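Local coordinates for protein 3-oxosteroid 1-dehydrogenase (Sterolibacterium denitrificans, PDB 7P18) that probably introduces a double bond into the A ring of 3-ketosteroids, acting as an FAD-dependent 1-dehydrogenase, at residues Glu340-Val348 with Val472-Ile481. Numbering follows the deposited sequence.
Sequences ERNLPGCIV and VKPNPCLAPI
P344 packs its ring against the bend at P476-A479, and its atoms can be followed in order. P476 O faces the whole CB-CG-CD edge of the ring, 3.5 Å from CB and CG and 3.4 Å from CD. CB also touches A479 CB at 3.7 Å, and CG also meets V472 CG2 at 4.0 Å, the two side chains crossing at a slant. The ring thus fills the concave side of the loop that runs from V472 through a type I turn, N475 to L478. N475 OD1 shapes that turn by accepting from C477 N (2.9 Å, 153°), an Asx turn.

No clear direct hydrogen bond joins 340-348 to 472-481. Instead, CA-H...O contacts run along the pair: C477 CA to N342 O, P344 CA to C477 O at 3.3 Å, and G345 CA to A479 O at 3.5 Å. Water 1 bridges the two segments, accepting from G345 N and A479 N. G345, in the type II turn L343-C346, has a positive phi (109°) that suits glycine, since a CB there would jam against the carbonyl O of P344. Beyond it, I481 turns CG1 beside its own backbone N (chi1 -63°), tight against G345 O, and its CD1 reaches I347 CG2 at 4.0 Å.

Outside partners tie both segments down. K458 NZ bonds to C477 O and R341 O, while D464 O takes N342 ND2. Helix 434-450 covers the far end, with N444 on I347 and I481. I347 is backbone-bonded to I386 of strand 383-387. The loop before strand 486-502 thereby packs against the turn that leads toward strand 347-349 in the antiparallel sheet.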
ATOM      1  N   GLU A 340      -4.199  13.542  -1.138  1.00 26.80           N
ATOM      2  CA  GLU A 340      -4.789  14.868  -0.781  1.00 29.01           C
ATOM      3  C   GLU A 340      -3.700  15.944  -0.733  1.00 26.62           C
ATOM      4  O   GLU A 340      -4.030  17.143  -0.900  1.00 25.18           O
ATOM      5  CB  GLU A 340      -5.515  14.809   0.565  1.00 25.92           C
ATOM      6  CG  GLU A 340      -6.551  13.720   0.650  1.00 25.91           C
ATOM      7  CD  GLU A 340      -6.052  12.466   1.355  1.00 28.37           C
ATOM      8  OE1 GLU A 340      -4.990  11.914   0.927  1.00 31.22           O
ATOM      9  OE2 GLU A 340      -6.744  12.006   2.283  1.00 26.39           O
ATOM     10  N   ARG A 341      -2.430  15.569  -0.539  1.00 23.93           N
ATOM     11  CA  ARG A 341      -1.317  16.548  -0.505  1.00 23.70           C
ATOM     12  C   ARG A 341      -1.164  17.266  -1.868  1.00 21.85           C
ATOM     13  O   ARG A 341      -0.599  18.377  -1.897  1.00 23.15           O
ATOM     14  CB  ARG A 341       0.021  15.901  -0.135  1.00 24.89           C
ATOM     15  CG  ARG A 341       0.050  15.273   1.258  1.00 25.27           C
ATOM     16  CD  ARG A 341       1.308  14.437   1.469  1.00 23.13           C
ATOM     17  NE  ARG A 341       1.173  13.128   0.841  1.00 23.50           N
ATOM     18  CZ  ARG A 341       1.769  12.750  -0.296  1.00 20.46           C
ATOM     19  NH1 ARG A 341       2.585  13.558  -0.940  1.00 19.92           N
ATOM     20  NH2 ARG A 341       1.592  11.524  -0.743  1.00 22.07           N
ATOM     21  N   ASN A 342      -1.614  16.659  -2.948  1.00 22.26           N
ATOM     22  CA  ASN A 342      -1.462  17.230  -4.319  1.00 22.19           C
ATOM     23  C   ASN A 342      -2.435  18.395  -4.509  1.00 23.78           C
ATOM     24  O   ASN A 342      -2.252  19.189  -5.481  1.00 24.59           O
ATOM     25  CB  ASN A 342      -1.718  16.205  -5.414  1.00 22.23           C
ATOM     26  CG  ASN A 342      -0.689  15.093  -5.447  1.00 23.72           C
ATOM     27  OD1 ASN A 342      -0.283  14.615  -4.393  1.00 21.99           O
ATOM     28  ND2 ASN A 342      -0.375  14.611  -6.643  1.00 22.08           N
ATOM     29  N   LEU A 343      -3.435  18.505  -3.642  1.00 23.33           N
ATOM     30  CA  LEU A 343      -4.498  19.551  -3.748  1.00 25.14           C
ATOM     31  C   LEU A 343      -3.925  20.933  -3.485  1.00 22.75           C
ATOM     32  O   LEU A 343      -2.925  21.122  -2.780  1.00 25.94           O
ATOM     33  CB  LEU A 343      -5.668  19.200  -2.835  1.00 25.50           C
ATOM     34  CG  LEU A 343      -6.463  17.975  -3.289  1.00 26.69           C
ATOM     35  CD1 LEU A 343      -7.402  17.516  -2.186  1.00 29.74           C
ATOM     36  CD2 LEU A 343      -7.251  18.273  -4.547  1.00 29.95           C
ATOM     37  N   PRO A 344      -4.506  21.974  -4.128  1.00 22.52           N
ATOM     38  CA  PRO A 344      -3.935  23.312  -4.075  1.00 23.22           C
ATOM     39  C   PRO A 344      -4.257  24.069  -2.777  1.00 24.97           C
ATOM     40  O   PRO A 344      -5.379  24.029  -2.355  1.00 25.88           O
ATOM     41  CB  PRO A 344      -4.581  23.969  -5.321  1.00 22.18           C
ATOM     42  CG  PRO A 344      -5.896  23.357  -5.398  1.00 23.89           C
ATOM     43  CD  PRO A 344      -5.658  21.894  -5.034  1.00 24.49           C
ATOM     44  N   GLY A 345      -3.239  24.699  -2.184  1.00 22.79           N
ATOM     45  CA  GLY A 345      -3.387  25.543  -0.984  1.00 27.46           C
ATOM     46  C   GLY A 345      -2.803  24.918   0.284  1.00 27.54           C
ATOM     47  O   GLY A 345      -3.011  25.505   1.343  1.00 28.73           O
ATOM     48  N   CYS A 346      -2.131  23.771   0.202  1.00 25.48           N
ATOM     49  CA  CYS A 346      -1.516  23.164   1.421  1.00 26.37           C
ATOM     50  C   CYS A 346      -0.004  23.143   1.270  1.00 31.34           C
ATOM     51  O   CYS A 346       0.491  22.933   0.141  1.00 34.33           O
ATOM     52  CB  CYS A 346      -2.077  21.793   1.707  1.00 28.51           C
ATOM     53  SG  CYS A 346      -1.615  20.511   0.507  1.00 28.05           S
ATOM     54  N   ILE A 347       0.724  23.386   2.359  1.00 24.91           N
ATOM     55  CA  ILE A 347       2.212  23.319   2.329  1.00 23.71           C
ATOM     56  C   ILE A 347       2.684  22.435   3.473  1.00 24.93           C
ATOM     57  O   ILE A 347       1.970  22.327   4.472  1.00 22.94           O
ATOM     58  CB  ILE A 347       2.877  24.707   2.357  1.00 25.39           C
ATOM     59  CG1 ILE A 347       2.498  25.552   3.572  1.00 24.81           C
ATOM     60  CG2 ILE A 347       2.617  25.444   1.052  1.00 25.84           C
ATOM     61  CD1 ILE A 347       3.451  26.726   3.754  1.00 26.75           C
ATOM     62  N   VAL A 348       3.856  21.833   3.296  1.00 21.60           N
ATOM     63  CA  VAL A 348       4.515  21.045   4.371  1.00 22.96           C
ATOM     64  C   VAL A 348       5.745  21.798   4.811  1.00 22.17           C
ATOM     65  O   VAL A 348       6.565  22.147   3.967  1.00 24.05           O
ATOM     66  CB  VAL A 348       4.827  19.619   3.872  1.00 21.84           C
ATOM     67  CG1 VAL A 348       5.733  18.873   4.839  1.00 24.05           C
ATOM     68  CG2 VAL A 348       3.503  18.891   3.645  1.00 22.28           C
ATOM     69  N   VAL A 472      -8.493  24.574 -10.964  1.00 31.05           N
ATOM     70  CA  VAL A 472      -7.535  25.596 -10.471  1.00 29.31           C
ATOM     71  C   VAL A 472      -6.434  25.747 -11.514  1.00 33.32           C
ATOM     72  O   VAL A 472      -5.839  24.719 -11.953  1.00 33.03           O
ATOM     73  CB  VAL A 472      -7.024  25.242  -9.058  1.00 30.47           C
ATOM     74  CG1 VAL A 472      -5.889  26.120  -8.638  1.00 29.60           C
ATOM     75  CG2 VAL A 472      -8.156  25.242  -8.044  1.00 33.38           C
ATOM     76  N   LYS A 473      -6.194  27.003 -11.916  1.00 32.80           N
ATOM     77  CA  LYS A 473      -5.293  27.385 -13.027  1.00 36.45           C
ATOM     78  C   LYS A 473      -4.439  28.530 -12.520  1.00 33.69           C
ATOM     79  O   LYS A 473      -4.868  29.234 -11.624  1.00 46.96           O
ATOM     80  CB  LYS A 473      -6.091  27.686 -14.304  1.00 38.22           C
ATOM     81  CG  LYS A 473      -6.858  26.491 -14.844  1.00 40.77           C
ATOM     82  CD  LYS A 473      -7.589  26.669 -16.160  1.00 44.95           C
ATOM     83  CE  LYS A 473      -8.332  25.395 -16.510  1.00 54.46           C
ATOM     84  NZ  LYS A 473      -9.136  25.514 -17.755  1.00 58.02           N
ATOM     85  N   PRO A 474      -3.197  28.734 -13.031  1.00 38.37           N
ATOM     86  CA  PRO A 474      -2.625  27.893 -14.091  1.00 39.31           C
ATOM     87  C   PRO A 474      -2.174  26.477 -13.660  1.00 35.72           C
ATOM     88  O   PRO A 474      -2.067  25.584 -14.507  1.00 33.71           O
ATOM     89  CB  PRO A 474      -1.373  28.642 -14.561  1.00 41.42           C
ATOM     90  CG  PRO A 474      -1.355  29.943 -13.804  1.00 41.63           C
ATOM     91  CD  PRO A 474      -2.288  29.805 -12.621  1.00 37.06           C
ATOM     92  N   ASN A 475      -1.899  26.282 -12.378  1.00 33.19           N
ATOM     93  CA  ASN A 475      -1.373  24.996 -11.820  1.00 28.13           C
ATOM     94  C   ASN A 475      -2.421  24.421 -10.874  1.00 27.12           C
ATOM     95  O   ASN A 475      -2.712  25.032  -9.839  1.00 26.53           O
ATOM     96  CB  ASN A 475      -0.011  25.294 -11.193  1.00 27.72           C
ATOM     97  CG  ASN A 475       0.723  24.083 -10.664  1.00 28.55           C
ATOM     98  OD1 ASN A 475       0.093  23.136 -10.173  1.00 26.46           O
ATOM     99  ND2 ASN A 475       2.045  24.179 -10.685  1.00 25.34           N
ATOM    100  N   PRO A 476      -3.002  23.228 -11.156  1.00 24.96           N
ATOM    101  CA  PRO A 476      -4.081  22.679 -10.337  1.00 23.93           C
ATOM    102  C   PRO A 476      -3.598  22.252  -8.942  1.00 23.06           C
ATOM    103  O   PRO A 476      -4.420  21.846  -8.157  1.00 24.83           O
ATOM    104  CB  PRO A 476      -4.575  21.450 -11.103  1.00 24.23           C
ATOM    105  CG  PRO A 476      -3.375  21.035 -11.914  1.00 28.51           C
ATOM    106  CD  PRO A 476      -2.607  22.302 -12.225  1.00 25.21           C
ATOM    107  N   CYS A 477      -2.287  22.297  -8.707  1.00 24.90           N
ATOM    108  CA  CYS A 477      -1.667  21.908  -7.408  1.00 25.92           C
ATOM    109  C   CYS A 477      -1.355  23.135  -6.539  1.00 28.21           C
ATOM    110  O   CYS A 477      -0.890  22.921  -5.368  1.00 25.02           O
ATOM    111  CB  CYS A 477      -0.368  21.123  -7.642  1.00 23.58           C
ATOM    112  SG  CYS A 477      -0.653  19.541  -8.470  1.00 23.38           S
ATOM    113  N   LEU A 478      -1.502  24.373  -7.039  1.00 26.19           N
ATOM    114  CA  LEU A 478      -1.045  25.567  -6.282  1.00 26.98           C
ATOM    115  C   LEU A 478      -2.213  26.565  -6.133  1.00 32.51           C
ATOM    116  O   LEU A 478      -2.830  26.933  -7.161  1.00 29.48           O
ATOM    117  CB  LEU A 478       0.123  26.236  -6.991  1.00 28.91           C
ATOM    118  CG  LEU A 478       1.438  25.460  -7.048  1.00 25.77           C
ATOM    119  CD1 LEU A 478       2.449  26.215  -7.889  1.00 27.21           C
ATOM    120  CD2 LEU A 478       1.984  25.196  -5.642  1.00 25.28           C
ATOM    121  N   ALA A 479      -2.533  26.969  -4.902  1.00 29.71           N
ATOM    122  CA  ALA A 479      -3.520  28.058  -4.631  1.00 28.51           C
ATOM    123  C   ALA A 479      -3.027  28.898  -3.467  1.00 32.45           C
ATOM    124  O   ALA A 479      -2.235  28.437  -2.635  1.00 29.17           O
ATOM    125  CB  ALA A 479      -4.922  27.517  -4.394  1.00 25.64           C
ATOM    126  N   PRO A 480      -3.490  30.166  -3.362  1.00 33.23           N
ATOM    127  CA  PRO A 480      -3.160  31.003  -2.215  1.00 31.46           C
ATOM    128  C   PRO A 480      -3.610  30.457  -0.859  1.00 27.69           C
ATOM    129  O   PRO A 480      -4.602  29.771  -0.775  1.00 32.67           O
ATOM    130  CB  PRO A 480      -3.935  32.326  -2.472  1.00 34.95           C
ATOM    131  CG  PRO A 480      -4.206  32.338  -3.958  1.00 36.31           C
ATOM    132  CD  PRO A 480      -4.323  30.878  -4.356  1.00 35.79           C
ATOM    133  N   ILE A 481      -2.856  30.819   0.171  1.00 29.18           N
ATOM    134  CA  ILE A 481      -3.187  30.566   1.596  1.00 32.39           C
ATOM    135  C   ILE A 481      -3.393  31.947   2.233  1.00 28.87           C
ATOM    136  O   ILE A 481      -2.401  32.694   2.333  1.00 32.23           O
ATOM    137  CB  ILE A 481      -2.067  29.764   2.274  1.00 33.74           C
ATOM    138  CG1 ILE A 481      -1.901  28.379   1.642  1.00 31.95           C
ATOM    139  CG2 ILE A 481      -2.340  29.694   3.772  1.00 33.10           C
ATOM    140  CD1 ILE A 481      -0.562  27.722   1.968  1.00 34.67           C
TER
HETATM  141  O   HOH W   1      -0.472  25.683  -2.892  1.00 26.87           O
HETATM  142  O   HOH W   2       0.873  23.469  -2.458  1.00 25.29           O